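PDB 4E1D: VgrG protein, which carries an actin cross-linking domain that probably uses ATP and divalent metal ions to join actin monomers covalently through isopeptide bonds. Local coordinates for residues I27-A32 with S171-T176; M59-M64 with T88-S93; E276-T281 with E327-G332. All blocks are in the same frame, centred on the assembly; numbering follows the deposited sequence.

In the fold
Contacts 1 and 2 are neighbouring pieces of the same antiparallel β-structure: strands 24-32 and 85-97 lie side by side, and the centres of the two contacts are about 9 Å apart. They touch directly: Ile27 N lies 2.7 Å from Ser93 OG, and Glu30 OE1 lies 2.8 Å from Thr88 OG1. Glu28 of contact 1 and Glu90 of contact 2 bind the same manganese ion, which is also held by the β-phosphate of ADP. Contact 3 approaches that phosphate from strand 277-279 and the loop 327-332. Its centre is about 17 Å from that of contact 1 and about 19 Å from that of contact 2, yet Arg280 reaches the same nucleotide, so all three contacts border one ADP site.

Contact 1: residues I27-A32 with S171-T176; sequences IENELA and SGQQAT. With MN (manganese (II) ion), chain D; ADP (adenosine-5'-diphosphate), chain B.
Glu28 and Gln174 face each other as a hydrogen-bonded pair in two antiparallel strands, 27-32 and 173-176, whose directions differ by 167°. Glu28 N donates to Gln174 O at 2.9 Å, and Gln174 N returns a bond to Glu28 O. Ile27 with Ala175 and Asn29 with Gln173 are the non-hydrogen-bonded pairs on either side. Where strand 173-176 gives way to the corner at 171-172, Glu30 N still finds Gly172 O at 2.8 Å. Glycine suits this corner because Glu30 O lies close on the side where a CB would stand.

On the face with Ile27 and Ala175, Asn29 and Gln173 lie side by side and point the same way. Gln173 NE2 gives a 3.0 Å bond to Asn29 OD1 that lies near its own amide plane but arrives 61° above the plane of the acceptor. The same nitrogen also serves Pro364 O, so one amide ties the strand pair to a later loop.

Glu28, on the face it shares with Gln174, turns to the nucleotide and metal. It keeps CG beside its backbone N (chi1 -71°) and then runs extended, its CG passing 3.5 Å from O3' of ADP before the carboxylate reaches the metal. Glu28 OE2 binds manganese at 2.2 Å, and OE1 accepts from a water at 2.8 Å. That water also bonds Thr176 OG1 and ADP O3', while O3' makes a weak bond to Ile27 O. A long acidic chain suits this place because its CG passes the ribose hydroxyl and its two oxygens take different tasks. Glu90, on the neighbouring strand, binds the same manganese. The arrangement is that of a metal-nucleotide site built on an antiparallel sheet, consistent with glutamine synthetase-like ATP-dependent ligases.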
loop_
_atom_site.group_PDB
_atom_site.type_symbol
_atom_site.label_atom_id
_atom_site.label_comp_id
_atom_site.label_asym_id
_atom_site.label_seq_id
_atom_site.Cartn_x
_atom_site.Cartn_y
_atom_site.Cartn_z
ATOM N N ILE A 27 -5.044 2.029 6.348
ATOM C CA ILE A 27 -5.568 3.084 5.473
ATOM C C ILE A 27 -4.548 4.176 5.181
ATOM O O ILE A 27 -3.654 4.421 5.989
ATOM C CB ILE A 27 -6.950 3.659 5.935
ATOM C CG1 ILE A 27 -6.854 4.380 7.301
ATOM C CG2 ILE A 27 -8.058 2.581 5.924
ATOM C CD1 ILE A 27 -7.970 5.347 7.638
ATOM N N GLU A 28 -4.691 4.823 4.022
ATOM C CA GLU A 28 -3.857 5.939 3.588
ATOM C C GLU A 28 -4.796 7.079 3.300
ATOM O O GLU A 28 -5.816 6.873 2.644
ATOM C CB GLU A 28 -3.041 5.585 2.345
ATOM C CG GLU A 28 -1.925 4.601 2.617
ATOM C CD GLU A 28 -1.321 4.039 1.349
ATOM O OE1 GLU A 28 -1.897 3.079 0.791
ATOM O OE2 GLU A 28 -0.295 4.589 0.890
ATOM N N ASN A 29 -4.483 8.270 3.824
ATOM C CA ASN A 29 -5.340 9.436 3.692
ATOM C C ASN A 29 -4.563 10.694 3.332
ATOM O O ASN A 29 -4.002 11.339 4.217
ATOM C CB ASN A 29 -6.139 9.607 4.993
ATOM C CG ASN A 29 -7.279 10.586 4.935
ATOM O OD1 ASN A 29 -7.915 10.795 3.894
ATOM N ND2 ASN A 29 -7.593 11.162 6.085
ATOM N N GLU A 30 -4.534 11.039 2.034
ATOM C CA GLU A 30 -3.845 12.231 1.554
ATOM C C GLU A 30 -4.718 13.460 1.837
ATOM O O GLU A 30 -5.871 13.521 1.401
ATOM C CB GLU A 30 -3.474 12.106 0.071
ATOM C CG GLU A 30 -2.522 13.191 -0.404
ATOM C CD GLU A 30 -2.314 13.278 -1.904
ATOM O OE1 GLU A 30 -1.230 13.735 -2.327
ATOM O OE2 GLU A 30 -3.235 12.897 -2.662
ATOM N N LEU A 31 -4.162 14.417 2.596
ATOM C CA LEU A 31 -4.852 15.641 2.994
ATOM C C LEU A 31 -4.864 16.707 1.922
ATOM O O LEU A 31 -3.969 16.767 1.070
ATOM C CB LEU A 31 -4.282 16.214 4.306
ATOM C CG LEU A 31 -4.318 15.312 5.539
ATOM C CD1 LEU A 31 -3.583 15.954 6.673
ATOM C CD2 LEU A 31 -5.748 14.986 5.961
ATOM N N ALA A 32 -5.904 17.552 1.984
ATOM C CA ALA A 32 -6.132 18.666 1.081
ATOM C C ALA A 32 -6.136 19.993 1.854
ATOM O O ALA A 32 -6.702 20.064 2.942
ATOM C CB ALA A 32 -7.458 18.466 0.359
ATOM N N SER A 171 -10.826 10.379 -3.261
ATOM C CA SER A 171 -9.752 10.413 -4.268
ATOM C C SER A 171 -8.321 10.417 -3.678
ATOM O O SER A 171 -7.382 9.994 -4.354
ATOM C CB SER A 171 -9.955 11.549 -5.270
ATOM O OG SER A 171 -9.789 12.829 -4.688
ATOM N N GLY A 172 -8.181 10.865 -2.432
ATOM C CA GLY A 172 -6.905 10.863 -1.724
ATOM C C GLY A 172 -6.801 9.691 -0.767
ATOM O O GLY A 172 -5.843 9.605 0.011
ATOM N N GLN A 173 -7.788 8.766 -0.837
ATOM C CA GLN A 173 -7.887 7.613 0.053
ATOM C C GLN A 173 -7.629 6.239 -0.575
ATOM O O GLN A 173 -8.042 5.962 -1.707
ATOM C CB GLN A 173 -9.216 7.624 0.813
ATOM C CG GLN A 173 -9.316 8.767 1.810
ATOM C CD GLN A 173 -10.653 8.891 2.509
ATOM O OE1 GLN A 173 -11.711 8.499 1.997
ATOM N NE2 GLN A 173 -10.636 9.503 3.686
ATOM N N GLN A 174 -6.947 5.380 0.209
ATOM C CA GLN A 174 -6.596 3.999 -0.106
ATOM C C GLN A 174 -6.751 3.133 1.131
ATOM O O GLN A 174 -6.713 3.628 2.256
ATOM C CB GLN A 174 -5.162 3.897 -0.639
ATOM C CG GLN A 174 -5.086 3.890 -2.144
ATOM C CD GLN A 174 -4.061 4.888 -2.611
ATOM O OE1 GLN A 174 -2.853 4.616 -2.652
ATOM N NE2 GLN A 174 -4.519 6.083 -2.951
ATOM N N ALA A 175 -6.918 1.834 0.907
ATOM C CA ALA A 175 -7.025 0.826 1.953
ATOM C C ALA A 175 -6.151 -0.354 1.566
ATOM O O ALA A 175 -6.003 -0.638 0.381
ATOM C CB ALA A 175 -8.471 0.385 2.126
ATOM N N THR A 176 -5.539 -1.008 2.555
ATOM C CA THR A 176 -4.689 -2.181 2.380
ATOM C C THR A 176 -5.199 -3.297 3.295
ATOM O O THR A 176 -5.277 -3.121 4.514
ATOM C CB THR A 176 -3.200 -1.840 2.549
ATOM O OG1 THR A 176 -2.826 -0.909 1.533
ATOM C CG2 THR A 176 -2.301 -3.068 2.440
HETATM MN MN MN D . 1.547 5.801 0.930
HETATM P PB ADP B . 3.268 2.887 0.143
HETATM O O1B ADP B . 4.450 3.756 0.104
HETATM O O2B ADP B . 3.486 1.672 -0.761
HETATM O O3B ADP B . 2.033 3.654 -0.309
HETATM P PA ADP B . 2.972 3.036 3.096
HETATM O O1A ADP B . 4.162 2.697 3.914
HETATM O O2A ADP B . 2.869 4.580 2.956
HETATM O O3A ADP B . 3.072 2.364 1.644
HETATM O "O5'" ADP B . 1.655 2.486 3.805
HETATM C "C5'" ADP B . 1.431 1.069 3.781
HETATM C "C4'" ADP B . -0.004 0.777 4.133
HETATM O "O4'" ADP B . -0.149 -0.617 4.484
HETATM C "C3'" ADP B . -0.597 1.573 5.294
HETATM O "O3'" ADP B . -1.910 2.041 5.004
HETATM C "C2'" ADP B . -0.514 0.588 6.463
HETATM O "O2'" ADP B . -1.500 0.788 7.465
HETATM C "C1'" ADP B . -0.771 -0.725 5.747
HETATM N N9 ADP B . -0.253 -1.915 6.428
HETATM C C8 ADP B . 1.013 -2.115 6.902
HETATM N N7 ADP B . 1.177 -3.276 7.498
HETATM C C5 ADP B . -0.072 -3.878 7.400
HETATM C C6 ADP B . -0.577 -5.106 7.867
HETATM N N6 ADP B . 0.130 -5.959 8.596
HETATM N N1 ADP B . -1.878 -5.389 7.614
HETATM C C2 ADP B . -2.616 -4.487 6.947
HETATM N N3 ADP B . -2.254 -3.291 6.471
HETATM C C4 ADP B . -0.962 -3.039 6.730
HETATM O O HOH W 1 -3.497 1.634 2.612
#

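Contact 2: residues M59-M64 with T88-S93; sequences MLTKDM and TVELVS. With MN (manganese (II) ion), chain D; ADP (adenosine-5'-diphosphate), chain B.
Thr61 grips Glu90 O twice at the middle of a twisted antiparallel strand pair, 59-63 with 88-93, whose directions differ by 137°. Its backbone N and its OG1 arrive from opposite faces of the carbonyl plane, the hydroxyl at 2.7 Å. The torsion that sets OG1 between the backbone N and the carbonyl carbon (chi1 71°) turns it onto this oxygen, a task suited to a short β-branched hydroxyl residue. Glu90 N answers with a bond to Thr61 O, and Met59 with Val92 forms the next hydrogen-bonded pair, Met59 N lying 2.7 Å from Val92 O.

This central part is packed on both faces. Leu60 CG meets Leu91 CD2 at 4.3 Å, and both leucines lie against Leu114 of helix 101-124, where apolar branched chains fit. On the other face Val92 spreads its two methyls, CG2 against Thr61 OG1 and CG1 to 3.3 Å from O5' of ADP. One residue on, Ser93 O accepts from the ribose hydroxyl O2'.

The far end is looser and nearer solvent, with Met64 exposed and Asp63 and Thr88 only partly covered. Polar bonds do the work here: Asp63 N donates to Thr88 O, Met64 N donates to Thr88 OG1 at 2.9 Å, and Thr88 N donates to Met64 O. With Glu30 as the second partner of its OG1, threonine makes a useful polar link at this corner.

Between the two regions, the carboxylates of Asp63 and Glu90 stack with planes 15° apart, with Asp63 OD2 3.8 Å from Glu90 OE2. The nearby cation probably eases this closeness of two acids, for Glu90, extended from its backbone, ends with OE1 2.5 Å from manganese.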
loop_
_atom_site.group_PDB
_atom_site.type_symbol
_atom_site.label_atom_id
_atom_site.label_comp_id
_atom_site.label_asym_id
_atom_site.label_seq_id
_atom_site.Cartn_x
_atom_site.Cartn_y
_atom_site.Cartn_z
ATOM N N MET A 59 0.686 7.485 11.057
ATOM C CA MET A 59 1.931 8.203 10.801
ATOM C C MET A 59 1.635 9.490 10.031
ATOM O O MET A 59 0.709 9.549 9.225
ATOM C CB MET A 59 2.903 7.341 9.961
ATOM C CG MET A 59 3.346 6.054 10.610
ATOM S SD MET A 59 4.312 5.086 9.431
ATOM C CE MET A 59 4.845 3.758 10.431
ATOM N N LEU A 60 2.451 10.507 10.266
ATOM C CA LEU A 60 2.386 11.774 9.563
ATOM C C LEU A 60 3.516 11.678 8.562
ATOM O O LEU A 60 4.683 11.588 8.957
ATOM C CB LEU A 60 2.605 12.935 10.547
ATOM C CG LEU A 60 1.349 13.524 11.186
ATOM C CD1 LEU A 60 0.880 12.700 12.386
ATOM C CD2 LEU A 60 1.608 14.924 11.626
ATOM N N THR A 61 3.170 11.569 7.272
ATOM C CA THR A 61 4.169 11.380 6.218
ATOM C C THR A 61 4.093 12.408 5.098
ATOM O O THR A 61 3.036 13.001 4.877
ATOM C CB THR A 61 4.046 9.964 5.584
ATOM O OG1 THR A 61 2.855 9.880 4.802
ATOM C CG2 THR A 61 4.086 8.836 6.597
ATOM N N LYS A 62 5.205 12.570 4.357
ATOM C CA LYS A 62 5.251 13.386 3.144
ATOM C C LYS A 62 4.891 12.430 2.004
ATOM O O LYS A 62 5.292 11.263 2.027
ATOM C CB LYS A 62 6.622 14.056 2.914
ATOM C CG LYS A 62 7.820 13.119 2.861
ATOM C CD LYS A 62 9.017 13.760 2.223
ATOM C CE LYS A 62 10.230 12.888 2.416
ATOM N NZ LYS A 62 11.439 13.441 1.754
ATOM N N ASP A 63 4.101 12.897 1.042
ATOM C CA ASP A 63 3.647 12.052 -0.054
ATOM C C ASP A 63 4.124 12.528 -1.438
ATOM O O ASP A 63 5.230 12.174 -1.845
ATOM C CB ASP A 63 2.116 11.847 0.034
ATOM C CG ASP A 63 1.494 10.852 -0.936
ATOM O OD1 ASP A 63 2.194 9.904 -1.346
ATOM O OD2 ASP A 63 0.295 11.009 -1.257
ATOM N N MET A 64 3.301 13.325 -2.145
ATOM C CA MET A 64 3.571 13.812 -3.493
ATOM C C MET A 64 4.398 15.082 -3.476
ATOM O O MET A 64 3.977 16.075 -2.876
ATOM C CB MET A 64 2.244 14.033 -4.247
ATOM C CG MET A 64 2.030 13.096 -5.404
ATOM S SD MET A 64 1.863 11.354 -4.932
ATOM C CE MET A 64 0.123 11.082 -5.299
ATOM N N THR A 88 2.812 16.908 -0.326
ATOM C CA THR A 88 1.462 16.773 0.210
ATOM C C THR A 88 1.594 15.888 1.467
ATOM O O THR A 88 2.536 15.093 1.575
ATOM C CB THR A 88 0.504 16.127 -0.806
ATOM O OG1 THR A 88 1.030 14.871 -1.230
ATOM C CG2 THR A 88 0.223 17.009 -2.008
ATOM N N VAL A 89 0.677 16.043 2.420
ATOM C CA VAL A 89 0.697 15.244 3.645
ATOM C C VAL A 89 -0.227 14.045 3.462
ATOM O O VAL A 89 -1.331 14.181 2.922
ATOM C CB VAL A 89 0.347 16.071 4.915
ATOM C CG1 VAL A 89 0.150 15.185 6.148
ATOM C CG2 VAL A 89 1.412 17.118 5.191
ATOM N N GLU A 90 0.240 12.872 3.889
ATOM C CA GLU A 90 -0.559 11.670 3.843
ATOM C C GLU A 90 -0.545 11.024 5.209
ATOM O O GLU A 90 0.523 10.758 5.762
ATOM C CB GLU A 90 -0.058 10.698 2.773
ATOM C CG GLU A 90 -0.984 9.512 2.568
ATOM C CD GLU A 90 -0.427 8.441 1.656
ATOM O OE1 GLU A 90 0.716 7.990 1.895
ATOM O OE2 GLU A 90 -1.141 8.041 0.708
ATOM N N LEU A 91 -1.731 10.781 5.753
ATOM C CA LEU A 91 -1.882 10.120 7.045
ATOM C C LEU A 91 -1.993 8.610 6.796
ATOM O O LEU A 91 -2.911 8.146 6.111
ATOM C CB LEU A 91 -3.093 10.675 7.825
ATOM C CG LEU A 91 -3.201 12.210 7.988
ATOM C CD1 LEU A 91 -4.392 12.583 8.845
ATOM C CD2 LEU A 91 -1.915 12.824 8.548
ATOM N N VAL A 92 -0.996 7.864 7.276
ATOM C CA VAL A 92 -0.886 6.421 7.074
ATOM C C VAL A 92 -1.146 5.698 8.397
ATOM O O VAL A 92 -0.307 5.731 9.292
ATOM C CB VAL A 92 0.490 6.069 6.447
ATOM C CG1 VAL A 92 0.607 4.583 6.175
ATOM C CG2 VAL A 92 0.744 6.862 5.171
ATOM N N SER A 93 -2.311 5.046 8.516
ATOM C CA SER A 93 -2.706 4.331 9.728
ATOM C C SER A 93 -1.813 3.150 10.055
ATOM O O SER A 93 -1.160 2.599 9.167
ATOM C CB SER A 93 -4.167 3.894 9.663
ATOM O OG SER A 93 -4.332 2.744 8.850
HETATM MN MN MN D . 1.547 5.801 0.930
HETATM P PB ADP B . 3.268 2.887 0.143
HETATM O O1B ADP B . 4.450 3.756 0.104
HETATM O O2B ADP B . 3.486 1.672 -0.761
HETATM O O3B ADP B . 2.033 3.654 -0.309
HETATM P PA ADP B . 2.972 3.036 3.096
HETATM O O1A ADP B . 4.162 2.697 3.914
HETATM O O2A ADP B . 2.869 4.580 2.956
HETATM O O3A ADP B . 3.072 2.364 1.644
HETATM O "O5'" ADP B . 1.655 2.486 3.805
HETATM C "C5'" ADP B . 1.431 1.069 3.781
HETATM C "C4'" ADP B . -0.004 0.777 4.133
HETATM O "O4'" ADP B . -0.149 -0.617 4.484
HETATM C "C3'" ADP B . -0.597 1.573 5.294
HETATM O "O3'" ADP B . -1.910 2.041 5.004
HETATM C "C2'" ADP B . -0.514 0.588 6.463
HETATM O "O2'" ADP B . -1.500 0.788 7.465
HETATM C "C1'" ADP B . -0.771 -0.725 5.747
HETATM N N9 ADP B . -0.253 -1.915 6.428
HETATM C C8 ADP B . 1.013 -2.115 6.902
HETATM N N7 ADP B . 1.177 -3.276 7.498
HETATM C C5 ADP B . -0.072 -3.878 7.400
HETATM C C6 ADP B . -0.577 -5.106 7.867
HETATM N N6 ADP B . 0.130 -5.959 8.596
HETATM N N1 ADP B . -1.878 -5.389 7.614
HETATM C C2 ADP B . -2.616 -4.487 6.947
HETATM N N3 ADP B . -2.254 -3.291 6.471
HETATM C C4 ADP B . -0.962 -3.039 6.730
#

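Contact 3: residues E276-T281 with E327-G332; sequences EILPRT and EVAGHG. With ADP (adenosine-5'-diphosphate), chain B.
Arg280 reaches His331 O with the edge of its guanidinium, NH1 donating at 3.1 Å in its own plane and NH2 adding a weak bond to the same oxygen. Arg280 NH2 also comes within 3.1 Å of O2B of the ADP β-phosphate, an atom that sits oblique to the guanidinium. Arginine suits the place, with N-H groups for a carbonyl and a water, and a positive charge that would favour the nearby phosphate.

The side chain leaves the backbone pointing away from loop 327-332, then folds back through bends at chi2 (-72°) and chi3 (-63°). A water accepts from NH1 and donates to Pro279 O, which gives the edge of the guanidinium a second in-plane partner beside His331 O. Away from the guanidinium, the apolar part of the contact has Leu278 CD1 3.9 Å from both Val328 CG1 and Ala329 CB, while Pro279 crosses Val328 at about a right angle.

A second water bridges Glu327 OE1 and Val328 N, with a weak bond to Thr281 O. Glu327 OE2 is held by Asn334 and bonds weakly to Gly332 N. Farther out, Ile234 of helix 221-245 packs on Pro279 and Val328. An arginine steadied by a loop carbonyl and brought close to the β-phosphate is consistent with a nucleotide-phosphate binding site.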
loop_
_atom_site.group_PDB
_atom_site.type_symbol
_atom_site.label_atom_id
_atom_site.label_comp_id
_atom_site.label_asym_id
_atom_site.label_seq_id
_atom_site.Cartn_x
_atom_site.Cartn_y
_atom_site.Cartn_z
ATOM N N GLU A 276 -6.183 -2.496 -9.875
ATOM C CA GLU A 276 -7.369 -2.138 -9.066
ATOM C C GLU A 276 -7.151 -2.598 -7.632
ATOM O O GLU A 276 -7.118 -1.763 -6.726
ATOM C CB GLU A 276 -8.692 -2.671 -9.649
ATOM C CG GLU A 276 -9.063 -2.062 -10.989
ATOM C CD GLU A 276 -10.310 -2.636 -11.631
ATOM O OE1 GLU A 276 -10.389 -2.622 -12.881
ATOM O OE2 GLU A 276 -11.213 -3.086 -10.889
ATOM N N ILE A 277 -6.987 -3.925 -7.435
ATOM C CA ILE A 277 -6.634 -4.532 -6.160
ATOM C C ILE A 277 -5.162 -4.930 -6.384
ATOM O O ILE A 277 -4.874 -5.932 -7.048
ATOM C CB ILE A 277 -7.576 -5.708 -5.763
ATOM C CG1 ILE A 277 -9.041 -5.219 -5.640
ATOM C CG2 ILE A 277 -7.100 -6.385 -4.473
ATOM C CD1 ILE A 277 -10.121 -6.303 -5.467
ATOM N N LEU A 278 -4.242 -4.066 -5.923
ATOM C CA LEU A 278 -2.801 -4.222 -6.116
ATOM C C LEU A 278 -2.081 -5.156 -5.116
ATOM O O LEU A 278 -1.993 -4.813 -3.939
ATOM C CB LEU A 278 -2.129 -2.826 -6.196
ATOM C CG LEU A 278 -0.607 -2.773 -6.296
ATOM C CD1 LEU A 278 -0.125 -3.161 -7.683
ATOM C CD2 LEU A 278 -0.083 -1.401 -5.906
ATOM N N PRO A 279 -1.506 -6.307 -5.569
ATOM C CA PRO A 279 -0.737 -7.160 -4.637
ATOM C C PRO A 279 0.448 -6.375 -4.071
ATOM O O PRO A 279 1.169 -5.706 -4.820
ATOM C CB PRO A 279 -0.293 -8.344 -5.509
ATOM C CG PRO A 279 -1.235 -8.330 -6.682
ATOM C CD PRO A 279 -1.496 -6.874 -6.931
ATOM N N ARG A 280 0.577 -6.383 -2.733
ATOM C CA ARG A 280 1.604 -5.641 -1.998
ATOM C C ARG A 280 2.702 -6.520 -1.410
ATOM O O ARG A 280 3.657 -6.005 -0.841
ATOM C CB ARG A 280 0.951 -4.762 -0.909
ATOM C CG ARG A 280 0.128 -3.579 -1.447
ATOM C CD ARG A 280 0.969 -2.450 -2.042
ATOM N NE ARG A 280 1.842 -1.816 -1.047
ATOM C CZ ARG A 280 3.163 -1.963 -0.996
ATOM N NH1 ARG A 280 3.791 -2.711 -1.896
ATOM N NH2 ARG A 280 3.867 -1.356 -0.050
ATOM N N THR A 281 2.575 -7.842 -1.561
ATOM C CA THR A 281 3.532 -8.822 -1.052
ATOM C C THR A 281 4.267 -9.478 -2.221
ATOM O O THR A 281 3.662 -9.691 -3.277
ATOM C CB THR A 281 2.805 -9.840 -0.131
ATOM O OG1 THR A 281 2.043 -9.141 0.859
ATOM C CG2 THR A 281 3.760 -10.821 0.564
ATOM N N GLU A 327 9.187 -8.030 -7.383
ATOM C CA GLU A 327 8.002 -7.415 -6.787
ATOM C C GLU A 327 7.018 -6.976 -7.866
ATOM O O GLU A 327 7.433 -6.610 -8.966
ATOM C CB GLU A 327 8.404 -6.203 -5.925
ATOM C CG GLU A 327 9.306 -6.514 -4.735
ATOM C CD GLU A 327 8.664 -7.013 -3.453
ATOM O OE1 GLU A 327 7.433 -7.253 -3.433
ATOM O OE2 GLU A 327 9.406 -7.168 -2.457
ATOM N N VAL A 328 5.717 -6.997 -7.542
ATOM C CA VAL A 328 4.632 -6.578 -8.437
ATOM C C VAL A 328 4.760 -5.074 -8.757
ATOM O O VAL A 328 4.720 -4.703 -9.931
ATOM C CB VAL A 328 3.238 -6.959 -7.844
ATOM C CG1 VAL A 328 2.085 -6.251 -8.555
ATOM C CG2 VAL A 328 3.028 -8.466 -7.857
ATOM N N ALA A 329 4.934 -4.226 -7.715
ATOM C CA ALA A 329 5.058 -2.769 -7.832
ATOM C C ALA A 329 5.905 -2.140 -6.692
ATOM O O ALA A 329 5.372 -1.476 -5.795
ATOM C CB ALA A 329 3.677 -2.132 -7.892
ATOM N N GLY A 330 7.219 -2.355 -6.761
ATOM C CA GLY A 330 8.181 -1.839 -5.792
ATOM C C GLY A 330 8.171 -2.587 -4.480
ATOM O O GLY A 330 7.452 -3.582 -4.340
ATOM N N HIS A 331 8.966 -2.100 -3.500
ATOM C CA HIS A 331 9.098 -2.700 -2.163
ATOM C C HIS A 331 7.764 -3.157 -1.594
ATOM O O HIS A 331 6.820 -2.371 -1.513
ATOM C CB HIS A 331 9.837 -1.763 -1.182
ATOM C CG HIS A 331 10.002 -2.325 0.201
ATOM N ND1 HIS A 331 10.718 -3.488 0.430
ATOM C CD2 HIS A 331 9.533 -1.862 1.386
ATOM C CE1 HIS A 331 10.660 -3.695 1.735
ATOM N NE2 HIS A 331 9.964 -2.739 2.354
ATOM N N GLY A 332 7.692 -4.438 -1.277
ATOM C CA GLY A 332 6.486 -5.048 -0.747
ATOM C C GLY A 332 6.498 -5.202 0.754
ATOM O O GLY A 332 7.544 -5.043 1.384
HETATM P PB ADP B . 3.268 2.887 0.143
HETATM O O1B ADP B . 4.450 3.756 0.104
HETATM O O2B ADP B . 3.486 1.672 -0.761
HETATM O O3B ADP B . 2.033 3.654 -0.309
HETATM P PA ADP B . 2.972 3.036 3.096
HETATM O O1A ADP B . 4.162 2.697 3.914
HETATM O O2A ADP B . 2.869 4.580 2.956
HETATM O O3A ADP B . 3.072 2.364 1.644
HETATM O "O5'" ADP B . 1.655 2.486 3.805
HETATM C "C5'" ADP B . 1.431 1.069 3.781
HETATM C "C4'" ADP B . -0.004 0.777 4.133
HETATM O "O4'" ADP B . -0.149 -0.617 4.484
HETATM C "C3'" ADP B . -0.597 1.573 5.294
HETATM O "O3'" ADP B . -1.910 2.041 5.004
HETATM C "C2'" ADP B . -0.514 0.588 6.463
HETATM O "O2'" ADP B . -1.500 0.788 7.465
HETATM C "C1'" ADP B . -0.771 -0.725 5.747
HETATM N N9 ADP B . -0.253 -1.915 6.428
HETATM C C8 ADP B . 1.013 -2.115 6.902
HETATM N N7 ADP B . 1.177 -3.276 7.498
HETATM C C5 ADP B . -0.072 -3.878 7.400
HETATM C C6 ADP B . -0.577 -5.106 7.867
HETATM N N6 ADP B . 0.130 -5.959 8.596
HETATM N N1 ADP B . -1.878 -5.389 7.614
HETATM C C2 ADP B . -2.616 -4.487 6.947
HETATM N N3 ADP B . -2.254 -3.291 6.471
HETATM C C4 ADP B . -0.962 -3.039 6.730
HETATM O O HOH W 2 3.475 -4.113 -4.499
HETATM O O HOH W 3 4.830 -7.817 -5.016
#